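Local coordinates for protein minor fimbrium subunit Mfa5 (Porphyromonas gingivalis ATCC 33277, PDB 6TO1) that forms an accessory tip subunit of the minor fimbriae, filamentous pili that mediate biofilm formation and adhesion to host cells and other oral bacteria, at residues Asp93-Pro98 with Thr114-Thr119; Gly411-Phe416 with Leu452-Gly457; Leu436-Gly441 with Ala465-Arg470. All coordinates share one frame; numbering follows the deposited sequence.

Contact 1 (Asp93-Pro98 with Thr114-Thr119); sequences DKYAVP and TLKITT
D93 and Y95 pair with K116 and T114 across a beta hairpin, whose antiparallel strands 90-98 and 110-119 form part of one sheet of a beta sandwich. Both pairs are of the hydrogen-bonded type. At D93-K116, the N of D93 lies 2.8 Å from the O of K116, and K116 N donates back to D93 O over the same distance; T114 N reaches Y95 O at 2.9 Å in a nearly straight bond (168°).

Packing differs on the two faces of the hairpin. On one, the Y95 ring runs alongside T114, with CE1 3.6 Å from T114 CB; a chi1 of 41°, with CG between the backbone N and the carbonyl carbon, turns the ring that way. On the other, K94 and L115 lie side by side as a non-hydrogen-bonded pair, K94 CG 3.9 Å from L115 CG. With CG anti to the backbone N (chi1 179°) and the rest of the chain extended, K94 carries NZ into the interior, where it is covalently linked to CG of N501, the intramolecular isopeptide of this domain.

Polar contacts gather round K116. Its NZ approaches the edge of the Y95 ring and makes a weak bond to OH at 3.4 Å, while a water accepting from NZ donates to D93 OD2 at 2.7 Å.

Contact 2 (Gly411-Phe416 with Leu452-Gly457); sequences GEVTDF and LTWTTG
V413 and W454 stand side by side as a hydrogen-bonded pair where strands 408-417 and 451-455 run antiparallel in the second sheet of the beta sandwich. Both side chains point into the space between the sheets. V413 CG2 meets the six-membered part of the indole obliquely, 3.7 Å from W454 CE3. With CG anti to its backbone N (chi1 174°), W454 swings its ring system alongside the neighbouring strand. The indole is also covered by a methyl from its own segment: T456 CG2 sits 3.8 Å above the plane of the W454 ring, over its centre. At the far side of the indole, NE1 donates to the backbone O of N440, which, with the methyl over the ring, restrains its rotation.

One hydrogen-bonded pair further on, D415 and L452 also lie alongside each other, and D415 OD2 comes 3.8 Å from L452 CD1. The same oxygen is hydrogen-bonded to OH of Y469 from the facing sheet, which gives the buried carboxylate a polar partner beside the leucine.

E412 and T453 occupy the opposite face and are not directly paired in register. E412 reaches diagonally so that its CD rests 3.6 Å from T453 CG2. Its partner in register is T455, in a non-hydrogen-bonded pair, and a water donates to E412 OE1 and is hydrogen-bonded to T455 OG1.

The strand pairing persists to the turn, where T456 N donates to G411 O at 2.8 Å. Beyond it, T456 OG1 donates to a lone pair of G457 O, 2.9 Å away and in the carbonyl plane.

Contact 3 (Leu436-Gly441 with Ala465-Arg470); sequences LNVSNG and ATITYR
S439 reaches T466 with its side chain as well as its backbone. Its N donates to T466 O at 2.9 Å, and in return T466 N donates to S439 OG, also 2.9 Å away and nearly straight at 166°. The hydroxyl thus takes the place that a backbone carbonyl would hold in a continuing strand, for the chain turns at S439 (psi -29°). The hydroxyl is close enough to accept because OG lies between the backbone N and the carbonyl carbon (chi1 74°). Two bonds grip it: besides accepting from T466 N, S439 OG donates to N440 OD1 at 2.6 Å. N440 OD1 in turn rests against the methyl of A465.

Before the turn, N437 and T468 exchange backbone bonds as a hydrogen-bonded pair, with T468 N 2.9 Å from N437 O. On the face of T466 and T468, a water donates to N437 O and is bonded to both threonine hydroxyls. V438 and I467 follow as a non-hydrogen-bonded pair whose side chains point the same way, V438 CG2 meeting I467 CG2 at 3.9 Å. L436 leans alongside Y469, its CG 3.8 Å from Y469 CB, while CD2 approaches the ring obliquely.

Strand 437-438 is a short antiparallel addition to the long strand 463-473 in one sheet of the beta sandwich. Along its other border, the long strand is bonded to strand 110-119, where I467 pairs by backbone bonds with L115.

Further out, V443 of the facing sheet packs on L436, V438 and I467. At the far end of this segment of the long strand, R470 forms salt bridges to D104 and D112. T468 OG1 is also hydrogen-bonded to T114 OG1.

In the fold
Contacts 1 and 3 belong to the same sheet, joined where strands 110-119 and 463-473 lie next to each other through bonds such as A465 N to I117 O, whereas contact 2 lies in the sheet opposite. Each is partly buried, but the interior face is not purely apolar: contacts 1 and 2 bring K94 and D415 there. Contact 2 buries the most surface and has the longest ladder of paired residues; contact 3 is more irregular, borrowing a hydroxyl for its bonding. Contact 1 differs in having a covalent tie between the sheets. D415 of contact 2 lies close to K94 NZ and packs on N501, consistent with the lysine, asparagine and acidic residue grouped in intramolecular isopeptide domains.

Contact 1 (Asp93-Pro98 with Thr114-Thr119)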
ATOM      1  N   ASP A  93      -2.449   7.572 -13.612  1.00 21.61           N
ATOM      2  CA  ASP A  93      -3.257   7.688 -14.814  1.00 20.69           C
ATOM      3  C   ASP A  93      -3.635   9.157 -14.971  1.00 18.29           C
ATOM      4  O   ASP A  93      -3.690   9.921 -14.006  1.00 19.15           O
ATOM      5  CB  ASP A  93      -4.509   6.822 -14.743  1.00 23.25           C
ATOM      6  CG  ASP A  93      -5.116   6.536 -16.116  1.00 29.64           C
ATOM      7  OD1 ASP A  93      -4.469   6.777 -17.157  1.00 27.55           O
ATOM      8  OD2 ASP A  93      -6.271   6.086 -16.133  1.00 30.95           O
ATOM      9  N   LYS A  94      -3.951   9.519 -16.202  1.00 17.88           N
ATOM     10  CA  LYS A  94      -4.294  10.892 -16.528  1.00 18.61           C
ATOM     11  C   LYS A  94      -5.183  10.842 -17.756  1.00 19.54           C
ATOM     12  O   LYS A  94      -4.933  10.056 -18.666  1.00 20.21           O
ATOM     13  CB  LYS A  94      -3.035  11.721 -16.774  1.00 17.54           C
ATOM     14  CG  LYS A  94      -3.296  13.185 -17.153  1.00 18.27           C
ATOM     15  CD  LYS A  94      -1.993  13.930 -17.385  1.00 18.61           C
ATOM     16  CE  LYS A  94      -2.272  15.335 -17.921  1.00 18.34           C
ATOM     17  NZ  LYS A  94      -1.056  15.898 -18.553  1.00 18.31           N
ATOM     18  N   TYR A  95      -6.217  11.678 -17.773  1.00 20.26           N
ATOM     19  CA  TYR A  95      -7.072  11.725 -18.947  1.00 22.59           C
ATOM     20  C   TYR A  95      -7.804  13.056 -18.996  1.00 18.90           C
ATOM     21  O   TYR A  95      -8.034  13.709 -17.971  1.00 20.85           O
ATOM     22  CB  TYR A  95      -8.074  10.567 -18.950  1.00 22.86           C
ATOM     23  CG  TYR A  95      -8.659  10.292 -17.578  1.00 24.85           C
ATOM     24  CD1 TYR A  95      -9.758  10.995 -17.120  1.00 26.45           C
ATOM     25  CD2 TYR A  95      -8.095   9.331 -16.738  1.00 28.46           C
ATOM     26  CE1 TYR A  95     -10.288  10.760 -15.865  1.00 26.73           C
ATOM     27  CE2 TYR A  95      -8.632   9.079 -15.492  1.00 26.37           C
ATOM     28  CZ  TYR A  95      -9.731   9.796 -15.062  1.00 31.29           C
ATOM     29  OH  TYR A  95     -10.283   9.562 -13.822  1.00 39.36           O
ATOM     30  N   ALA A  96      -8.197  13.425 -20.219  1.00 18.11           N
ATOM     31  CA  ALA A  96      -8.941  14.654 -20.481  1.00 23.05           C
ATOM     32  C   ALA A  96     -10.336  14.271 -20.950  1.00 22.21           C
ATOM     33  O   ALA A  96     -10.480  13.575 -21.958  1.00 24.33           O
ATOM     34  CB  ALA A  96      -8.238  15.506 -21.537  1.00 20.80           C
ATOM     35  N   VAL A  97     -11.358  14.740 -20.243  1.00 21.90           N
ATOM     36  CA  VAL A  97     -12.739  14.418 -20.585  1.00 24.87           C
ATOM     37  C   VAL A  97     -13.369  15.665 -21.219  1.00 22.29           C
ATOM     38  O   VAL A  97     -13.425  16.717 -20.573  1.00 23.25           O
ATOM     39  CB  VAL A  97     -13.547  13.955 -19.361  1.00 29.21           C
ATOM     40  CG1 VAL A  97     -14.974  13.588 -19.783  1.00 24.73           C
ATOM     41  CG2 VAL A  97     -12.849  12.761 -18.673  1.00 29.19           C
ATOM     42  N   PRO A  98     -13.853  15.584 -22.450  1.00 27.60           N
ATOM     43  CA  PRO A  98     -14.522  16.753 -23.041  1.00 21.38           C
ATOM     44  C   PRO A  98     -15.727  17.140 -22.204  1.00 27.18           C
ATOM     45  O   PRO A  98     -16.489  16.285 -21.745  1.00 31.15           O
ATOM     46  CB  PRO A  98     -14.930  16.268 -24.436  1.00 28.95           C
ATOM     47  CG  PRO A  98     -14.101  15.024 -24.689  1.00 30.84           C
ATOM     48  CD  PRO A  98     -13.846  14.420 -23.351  1.00 25.12           C
ATOM     49  N   THR A 114      -7.981  15.017 -15.342  1.00 21.14           N
ATOM     50  CA  THR A 114      -7.810  14.373 -14.047  1.00 19.02           C
ATOM     51  C   THR A 114      -6.457  13.678 -14.048  1.00 20.94           C
ATOM     52  O   THR A 114      -6.120  13.014 -15.025  1.00 19.30           O
ATOM     53  CB  THR A 114      -8.901  13.347 -13.770  1.00 20.85           C
ATOM     54  OG1 THR A 114     -10.149  14.005 -13.534  1.00 24.43           O
ATOM     55  CG2 THR A 114      -8.530  12.518 -12.504  1.00 20.58           C
ATOM     56  N   LEU A 115      -5.684  13.869 -12.977  1.00 21.87           N
ATOM     57  CA  LEU A 115      -4.493  13.083 -12.679  1.00 18.26           C
ATOM     58  C   LEU A 115      -4.814  12.226 -11.465  1.00 19.73           C
ATOM     59  O   LEU A 115      -5.345  12.734 -10.466  1.00 18.20           O
ATOM     60  CB  LEU A 115      -3.285  13.972 -12.391  1.00 19.94           C
ATOM     61  CG  LEU A 115      -2.655  14.608 -13.633  1.00 22.39           C
ATOM     62  CD1 LEU A 115      -3.527  15.824 -13.995  1.00 24.01           C
ATOM     63  CD2 LEU A 115      -1.228  14.978 -13.375  1.00 26.28           C
ATOM     64  N   LYS A 116      -4.512  10.935 -11.558  1.00 21.19           N
ATOM     65  CA  LYS A 116      -4.963   9.966 -10.571  1.00 22.31           C
ATOM     66  C   LYS A 116      -3.806   9.062 -10.169  1.00 19.94           C
ATOM     67  O   LYS A 116      -3.049   8.583 -11.024  1.00 19.55           O
ATOM     68  CB  LYS A 116      -6.097   9.130 -11.131  1.00 20.79           C
ATOM     69  CG  LYS A 116      -6.657   8.080 -10.182  1.00 27.52           C
ATOM     70  CD  LYS A 116      -7.576   7.107 -10.929  1.00 31.40           C
ATOM     71  CE  LYS A 116      -8.942   7.690 -11.219  1.00 48.78           C
ATOM     72  NZ  LYS A 116      -9.793   6.750 -12.015  1.00 54.62           N
ATOM     73  N   ILE A 117      -3.686   8.850  -8.865  1.00 22.17           N
ATOM     74  CA  ILE A 117      -2.698   7.967  -8.266  1.00 20.21           C
ATOM     75  C   ILE A 117      -3.478   6.867  -7.562  1.00 17.13           C
ATOM     76  O   ILE A 117      -4.343   7.159  -6.729  1.00 23.27           O
ATOM     77  CB  ILE A 117      -1.800   8.716  -7.264  1.00 20.84           C
ATOM     78  CG1 ILE A 117      -1.113   9.910  -7.914  1.00 21.51           C
ATOM     79  CG2 ILE A 117      -0.761   7.736  -6.691  1.00 22.51           C
ATOM     80  CD1 ILE A 117      -0.490  10.886  -6.859  1.00 22.46           C
ATOM     81  N   THR A 118      -3.154   5.615  -7.867  1.00 18.70           N
ATOM     82  CA  THR A 118      -3.826   4.472  -7.273  1.00 20.11           C
ATOM     83  C   THR A 118      -2.803   3.601  -6.554  1.00 16.53           C
ATOM     84  O   THR A 118      -1.737   3.286  -7.105  1.00 21.09           O
ATOM     85  CB  THR A 118      -4.562   3.639  -8.327  1.00 25.58           C
ATOM     86  OG1 THR A 118      -5.534   4.452  -8.979  1.00 27.95           O
ATOM     87  CG2 THR A 118      -5.292   2.482  -7.663  1.00 29.88           C
ATOM     88  N   THR A 119      -3.123   3.246  -5.326  1.00 19.57           N
ATOM     89  CA  THR A 119      -2.311   2.339  -4.529  1.00 22.52           C
ATOM     90  C   THR A 119      -3.051   1.016  -4.392  1.00 25.35           C
ATOM     91  O   THR A 119      -4.277   0.977  -4.279  1.00 23.69           O
ATOM     92  CB  THR A 119      -2.031   2.911  -3.138  1.00 19.37           C
ATOM     93  OG1 THR A 119      -3.266   3.243  -2.506  1.00 22.37           O
ATOM     94  CG2 THR A 119      -1.162   4.155  -3.219  1.00 22.38           C
TER
HETATM   95  O   HOH W   1      -7.984   5.397 -14.218  1.00 47.29           O

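Contact 2 (Gly411-Phe416 with Leu452-Gly457)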
ATOM      1  N   GLY A 411       4.478  12.467  -1.749  1.00 21.20           N
ATOM      2  CA  GLY A 411       4.398  12.494  -3.187  1.00 21.65           C
ATOM      3  C   GLY A 411       4.308  13.911  -3.720  1.00 20.59           C
ATOM      4  O   GLY A 411       3.669  14.783  -3.117  1.00 22.18           O
ATOM      5  N   GLU A 412       4.959  14.135  -4.848  1.00 20.92           N
ATOM      6  CA  GLU A 412       4.893  15.408  -5.545  1.00 19.31           C
ATOM      7  C   GLU A 412       4.654  15.128  -7.020  1.00 17.86           C
ATOM      8  O   GLU A 412       5.429  14.406  -7.655  1.00 22.50           O
ATOM      9  CB  GLU A 412       6.160  16.227  -5.361  1.00 22.82           C
ATOM     10  CG  GLU A 412       6.002  17.591  -6.038  1.00 27.92           C
ATOM     11  CD  GLU A 412       7.154  18.506  -5.753  1.00 39.45           C
ATOM     12  OE1 GLU A 412       7.183  19.068  -4.642  1.00 38.86           O
ATOM     13  OE2 GLU A 412       8.019  18.644  -6.639  1.00 40.25           O
ATOM     14  N   VAL A 413       3.552  15.658  -7.532  1.00 20.64           N
ATOM     15  CA  VAL A 413       3.228  15.605  -8.947  1.00 20.21           C
ATOM     16  C   VAL A 413       3.513  16.973  -9.541  1.00 24.25           C
ATOM     17  O   VAL A 413       2.986  17.978  -9.061  1.00 23.00           O
ATOM     18  CB  VAL A 413       1.762  15.227  -9.159  1.00 20.21           C
ATOM     19  CG1 VAL A 413       1.381  15.350 -10.648  1.00 23.49           C
ATOM     20  CG2 VAL A 413       1.487  13.811  -8.646  1.00 21.94           C
ATOM     21  N   THR A 414       4.338  17.007 -10.577  1.00 20.67           N
ATOM     22  CA  THR A 414       4.573  18.204 -11.373  1.00 21.27           C
ATOM     23  C   THR A 414       3.856  17.995 -12.704  1.00 20.72           C
ATOM     24  O   THR A 414       4.003  16.941 -13.337  1.00 23.67           O
ATOM     25  CB  THR A 414       6.063  18.453 -11.585  1.00 21.76           C
ATOM     26  OG1 THR A 414       6.638  17.285 -12.189  1.00 32.31           O
ATOM     27  CG2 THR A 414       6.745  18.763 -10.257  1.00 25.71           C
ATOM     28  N   ASP A 415       3.118  19.021 -13.149  1.00 21.76           N
ATOM     29  CA  ASP A 415       2.249  18.926 -14.317  1.00 19.57           C
ATOM     30  C   ASP A 415       2.358  20.254 -15.055  1.00 18.35           C
ATOM     31  O   ASP A 415       1.903  21.276 -14.546  1.00 21.15           O
ATOM     32  CB  ASP A 415       0.821  18.637 -13.868  1.00 17.91           C
ATOM     33  CG  ASP A 415      -0.191  18.657 -15.000  1.00 20.31           C
ATOM     34  OD1 ASP A 415       0.167  18.500 -16.177  1.00 22.50           O
ATOM     35  OD2 ASP A 415      -1.386  18.798 -14.672  1.00 22.91           O
ATOM     36  N   PHE A 416       3.026  20.233 -16.202  1.00 18.24           N
ATOM     37  CA  PHE A 416       3.238  21.413 -17.036  1.00 19.90           C
ATOM     38  C   PHE A 416       2.137  21.416 -18.086  1.00 21.94           C
ATOM     39  O   PHE A 416       2.098  20.541 -18.956  1.00 23.58           O
ATOM     40  CB  PHE A 416       4.616  21.381 -17.690  1.00 23.79           C
ATOM     41  CG  PHE A 416       5.771  21.627 -16.736  1.00 22.59           C
ATOM     42  CD1 PHE A 416       6.198  22.908 -16.447  1.00 29.77           C
ATOM     43  CD2 PHE A 416       6.430  20.557 -16.147  1.00 30.22           C
ATOM     44  CE1 PHE A 416       7.266  23.122 -15.586  1.00 31.24           C
ATOM     45  CE2 PHE A 416       7.484  20.767 -15.287  1.00 29.11           C
ATOM     46  CZ  PHE A 416       7.913  22.041 -15.023  1.00 31.70           C
ATOM     47  N   LEU A 452       1.648  23.120 -12.497  1.00 24.28           N
ATOM     48  CA  LEU A 452       0.939  22.724 -11.289  1.00 21.07           C
ATOM     49  C   LEU A 452       1.871  21.810 -10.499  1.00 24.03           C
ATOM     50  O   LEU A 452       2.490  20.908 -11.076  1.00 23.71           O
ATOM     51  CB  LEU A 452      -0.370  22.007 -11.615  1.00 23.19           C
ATOM     52  CG  LEU A 452      -1.466  22.873 -12.238  1.00 26.27           C
ATOM     53  CD1 LEU A 452      -2.482  21.971 -12.946  1.00 28.21           C
ATOM     54  CD2 LEU A 452      -2.130  23.736 -11.193  1.00 26.13           C
ATOM     55  N   THR A 453       2.029  22.091  -9.207  1.00 22.22           N
ATOM     56  CA  THR A 453       2.773  21.222  -8.309  1.00 26.02           C
ATOM     57  C   THR A 453       1.829  20.767  -7.212  1.00 24.73           C
ATOM     58  O   THR A 453       1.328  21.579  -6.422  1.00 25.36           O
ATOM     59  CB  THR A 453       4.001  21.924  -7.737  1.00 26.19           C
ATOM     60  OG1 THR A 453       4.824  22.388  -8.818  1.00 27.05           O
ATOM     61  CG2 THR A 453       4.831  20.955  -6.890  1.00 27.70           C
ATOM     62  N   TRP A 454       1.578  19.470  -7.181  1.00 22.45           N
ATOM     63  CA  TRP A 454       0.626  18.852  -6.278  1.00 17.12           C
ATOM     64  C   TRP A 454       1.414  18.087  -5.218  1.00 22.83           C
ATOM     65  O   TRP A 454       2.119  17.134  -5.538  1.00 20.70           O
ATOM     66  CB  TRP A 454      -0.291  17.910  -7.051  1.00 24.07           C
ATOM     67  CG  TRP A 454      -1.230  17.086  -6.224  1.00 20.87           C
ATOM     68  CD1 TRP A 454      -1.665  17.329  -4.946  1.00 21.35           C
ATOM     69  CD2 TRP A 454      -1.875  15.886  -6.647  1.00 18.16           C
ATOM     70  NE1 TRP A 454      -2.543  16.342  -4.557  1.00 20.82           N
ATOM     71  CE2 TRP A 454      -2.676  15.438  -5.577  1.00 23.26           C
ATOM     72  CE3 TRP A 454      -1.834  15.135  -7.830  1.00 21.71           C
ATOM     73  CZ2 TRP A 454      -3.446  14.277  -5.659  1.00 23.47           C
ATOM     74  CZ3 TRP A 454      -2.609  13.998  -7.923  1.00 20.22           C
ATOM     75  CH2 TRP A 454      -3.398  13.570  -6.834  1.00 18.29           C
ATOM     76  N   THR A 455       1.291  18.518  -3.971  1.00 23.97           N
ATOM     77  CA  THR A 455       1.896  17.836  -2.830  1.00 23.59           C
ATOM     78  C   THR A 455       0.839  16.893  -2.279  1.00 19.58           C
ATOM     79  O   THR A 455      -0.194  17.336  -1.766  1.00 23.63           O
ATOM     80  CB  THR A 455       2.348  18.850  -1.778  1.00 27.31           C
ATOM     81  OG1 THR A 455       3.383  19.663  -2.339  1.00 26.47           O
ATOM     82  CG2 THR A 455       2.882  18.132  -0.541  1.00 25.62           C
ATOM     83  N   THR A 456       1.080  15.582  -2.389  1.00 21.17           N
ATOM     84  CA  THR A 456      -0.020  14.667  -2.131  1.00 20.93           C
ATOM     85  C   THR A 456      -0.234  14.394  -0.650  1.00 21.78           C
ATOM     86  O   THR A 456      -1.355  14.072  -0.253  1.00 22.57           O
ATOM     87  CB  THR A 456       0.206  13.319  -2.846  1.00 24.68           C
ATOM     88  OG1 THR A 456       1.351  12.660  -2.286  1.00 22.08           O
ATOM     89  CG2 THR A 456       0.404  13.532  -4.302  1.00 21.18           C
ATOM     90  N   GLY A 457       0.811  14.478   0.157  1.00 24.77           N
ATOM     91  CA  GLY A 457       0.763  13.963   1.506  1.00 26.30           C
ATOM     92  C   GLY A 457       0.815  12.436   1.453  1.00 22.98           C
ATOM     93  O   GLY A 457       1.063  11.818   0.424  1.00 22.33           O
TER
HETATM   94  O   HOH W   2       3.814  14.719   0.077  1.00 24.99           O
HETATM   95  O   HOH W   3       5.811  18.468  -2.519  1.00 36.60           O

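Contact 3 (Leu436-Gly441 with Ala465-Arg470)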
ATOM      1  N   LEU A 436      -9.394  24.123  -7.546  1.00 28.35           N
ATOM      2  CA  LEU A 436      -9.421  22.829  -8.212  1.00 40.62           C
ATOM      3  C   LEU A 436     -10.190  21.828  -7.354  1.00 38.44           C
ATOM      4  O   LEU A 436     -10.506  22.083  -6.193  1.00 37.71           O
ATOM      5  CB  LEU A 436      -8.001  22.295  -8.435  1.00 34.82           C
ATOM      6  CG  LEU A 436      -7.218  22.850  -9.609  1.00 36.57           C
ATOM      7  CD1 LEU A 436      -7.137  24.356  -9.563  1.00 46.59           C
ATOM      8  CD2 LEU A 436      -5.804  22.267  -9.627  1.00 43.52           C
ATOM      9  N   ASN A 437     -10.473  20.660  -7.920  1.00 31.56           N
ATOM     10  CA  ASN A 437     -11.020  19.538  -7.156  1.00 28.22           C
ATOM     11  C   ASN A 437      -9.837  18.651  -6.771  1.00 33.62           C
ATOM     12  O   ASN A 437      -9.239  18.003  -7.637  1.00 26.12           O
ATOM     13  CB  ASN A 437     -12.056  18.783  -7.984  1.00 33.71           C
ATOM     14  CG  ASN A 437     -12.657  17.608  -7.242  1.00 54.41           C
ATOM     15  OD1 ASN A 437     -12.404  17.402  -6.051  1.00 65.77           O
ATOM     16  ND2 ASN A 437     -13.467  16.824  -7.949  1.00 64.31           N
ATOM     17  N   VAL A 438      -9.495  18.636  -5.482  1.00 31.72           N
ATOM     18  CA  VAL A 438      -8.292  17.975  -4.973  1.00 32.71           C
ATOM     19  C   VAL A 438      -8.698  17.039  -3.842  1.00 33.16           C
ATOM     20  O   VAL A 438      -9.221  17.501  -2.825  1.00 29.58           O
ATOM     21  CB  VAL A 438      -7.269  19.004  -4.458  1.00 32.10           C
ATOM     22  CG1 VAL A 438      -6.065  18.297  -3.834  1.00 39.91           C
ATOM     23  CG2 VAL A 438      -6.842  19.924  -5.558  1.00 37.76           C
ATOM     24  N   SER A 439      -8.448  15.734  -4.006  1.00 29.87           N
ATOM     25  CA  SER A 439      -8.919  14.777  -3.007  1.00 25.60           C
ATOM     26  C   SER A 439      -8.016  14.735  -1.781  1.00 31.38           C
ATOM     27  O   SER A 439      -8.496  14.466  -0.678  1.00 29.64           O
ATOM     28  CB  SER A 439      -9.037  13.382  -3.621  1.00 29.88           C
ATOM     29  OG  SER A 439      -7.750  12.813  -3.802  1.00 24.23           O
ATOM     30  N   ASN A 440      -6.730  15.015  -1.952  1.00 25.32           N
ATOM     31  CA  ASN A 440      -5.719  14.839  -0.921  1.00 29.70           C
ATOM     32  C   ASN A 440      -4.622  15.864  -1.181  1.00 26.79           C
ATOM     33  O   ASN A 440      -4.198  16.032  -2.326  1.00 25.93           O
ATOM     34  CB  ASN A 440      -5.081  13.437  -0.954  1.00 34.82           C
ATOM     35  CG  ASN A 440      -6.064  12.323  -0.666  1.00 33.27           C
ATOM     36  OD1 ASN A 440      -6.802  11.865  -1.545  1.00 28.94           O
ATOM     37  ND2 ASN A 440      -6.049  11.844   0.569  1.00 40.59           N
ATOM     38  N   GLY A 441      -4.130  16.512  -0.128  1.00 21.56           N
ATOM     39  CA  GLY A 441      -2.961  17.362  -0.249  1.00 26.61           C
ATOM     40  C   GLY A 441      -3.307  18.752  -0.773  1.00 26.05           C
ATOM     41  O   GLY A 441      -4.447  19.205  -0.694  1.00 27.21           O
ATOM     42  N   ALA A 465      -6.025   8.834  -5.191  1.00 22.52           N
ATOM     43  CA  ALA A 465      -5.951  10.275  -4.998  1.00 20.98           C
ATOM     44  C   ALA A 465      -6.072  10.947  -6.366  1.00 20.85           C
ATOM     45  O   ALA A 465      -5.544  10.445  -7.369  1.00 21.39           O
ATOM     46  CB  ALA A 465      -4.648  10.668  -4.302  1.00 25.54           C
ATOM     47  N   THR A 466      -6.811  12.052  -6.423  1.00 21.84           N
ATOM     48  CA  THR A 466      -7.033  12.704  -7.709  1.00 19.00           C
ATOM     49  C   THR A 466      -7.025  14.215  -7.561  1.00 20.56           C
ATOM     50  O   THR A 466      -7.329  14.762  -6.498  1.00 21.98           O
ATOM     51  CB  THR A 466      -8.379  12.305  -8.346  1.00 23.48           C
ATOM     52  OG1 THR A 466      -9.444  12.639  -7.435  1.00 27.85           O
ATOM     53  CG2 THR A 466      -8.413  10.867  -8.682  1.00 26.89           C
ATOM     54  N   ILE A 467      -6.588  14.877  -8.630  1.00 21.88           N
ATOM     55  CA  ILE A 467      -6.862  16.285  -8.847  1.00 21.62           C
ATOM     56  C   ILE A 467      -7.549  16.371 -10.201  1.00 22.65           C
ATOM     57  O   ILE A 467      -7.263  15.591 -11.122  1.00 20.33           O
ATOM     58  CB  ILE A 467      -5.625  17.199  -8.822  1.00 27.97           C
ATOM     59  CG1 ILE A 467      -4.675  16.889  -9.965  1.00 27.46           C
ATOM     60  CG2 ILE A 467      -4.918  17.120  -7.462  1.00 26.94           C
ATOM     61  CD1 ILE A 467      -3.531  17.874 -10.031  1.00 35.00           C
ATOM     62  N   THR A 468      -8.467  17.333 -10.316  1.00 24.14           N
ATOM     63  CA  THR A 468      -9.170  17.584 -11.563  1.00 24.61           C
ATOM     64  C   THR A 468      -9.272  19.097 -11.734  1.00 21.43           C
ATOM     65  O   THR A 468      -9.612  19.807 -10.786  1.00 22.44           O
ATOM     66  CB  THR A 468     -10.565  16.969 -11.565  1.00 27.25           C
ATOM     67  OG1 THR A 468     -10.471  15.552 -11.408  1.00 26.38           O
ATOM     68  CG2 THR A 468     -11.291  17.283 -12.871  1.00 26.91           C
ATOM     69  N   TYR A 469      -8.954  19.562 -12.938  1.00 21.71           N
ATOM     70  CA  TYR A 469      -9.017  20.971 -13.316  1.00 22.98           C
ATOM     71  C   TYR A 469      -9.530  21.065 -14.742  1.00 27.76           C
ATOM     72  O   TYR A 469      -9.321  20.160 -15.553  1.00 21.86           O
ATOM     73  CB  TYR A 469      -7.639  21.658 -13.190  1.00 22.70           C
ATOM     74  CG  TYR A 469      -6.511  21.035 -13.986  1.00 19.54           C
ATOM     75  CD1 TYR A 469      -6.221  21.468 -15.273  1.00 19.37           C
ATOM     76  CD2 TYR A 469      -5.716  20.008 -13.453  1.00 17.39           C
ATOM     77  CE1 TYR A 469      -5.188  20.906 -16.018  1.00 23.96           C
ATOM     78  CE2 TYR A 469      -4.671  19.437 -14.210  1.00 20.57           C
ATOM     79  CZ  TYR A 469      -4.404  19.894 -15.478  1.00 22.39           C
ATOM     80  OH  TYR A 469      -3.377  19.365 -16.239  1.00 24.33           O
ATOM     81  N   ARG A 470     -10.187  22.181 -15.052  1.00 23.83           N
ATOM     82  CA  ARG A 470     -10.688  22.441 -16.394  1.00 21.76           C
ATOM     83  C   ARG A 470      -9.692  23.280 -17.185  1.00 20.40           C
ATOM     84  O   ARG A 470      -9.104  24.233 -16.658  1.00 20.74           O
ATOM     85  CB  ARG A 470     -12.037  23.160 -16.348  1.00 27.49           C
ATOM     86  CG  ARG A 470     -12.691  23.325 -17.708  1.00 25.89           C
ATOM     87  CD  ARG A 470     -14.198  23.602 -17.615  1.00 30.74           C
ATOM     88  NE  ARG A 470     -14.912  22.431 -17.121  1.00 25.46           N
ATOM     89  CZ  ARG A 470     -16.235  22.319 -17.076  1.00 36.69           C
ATOM     90  NH1 ARG A 470     -17.010  23.310 -17.515  1.00 32.42           N
ATOM     91  NH2 ARG A 470     -16.778  21.206 -16.614  1.00 27.84           N
TER
HETATM   92  O   HOH W   4     -10.319  15.096  -8.574  1.00 36.96           O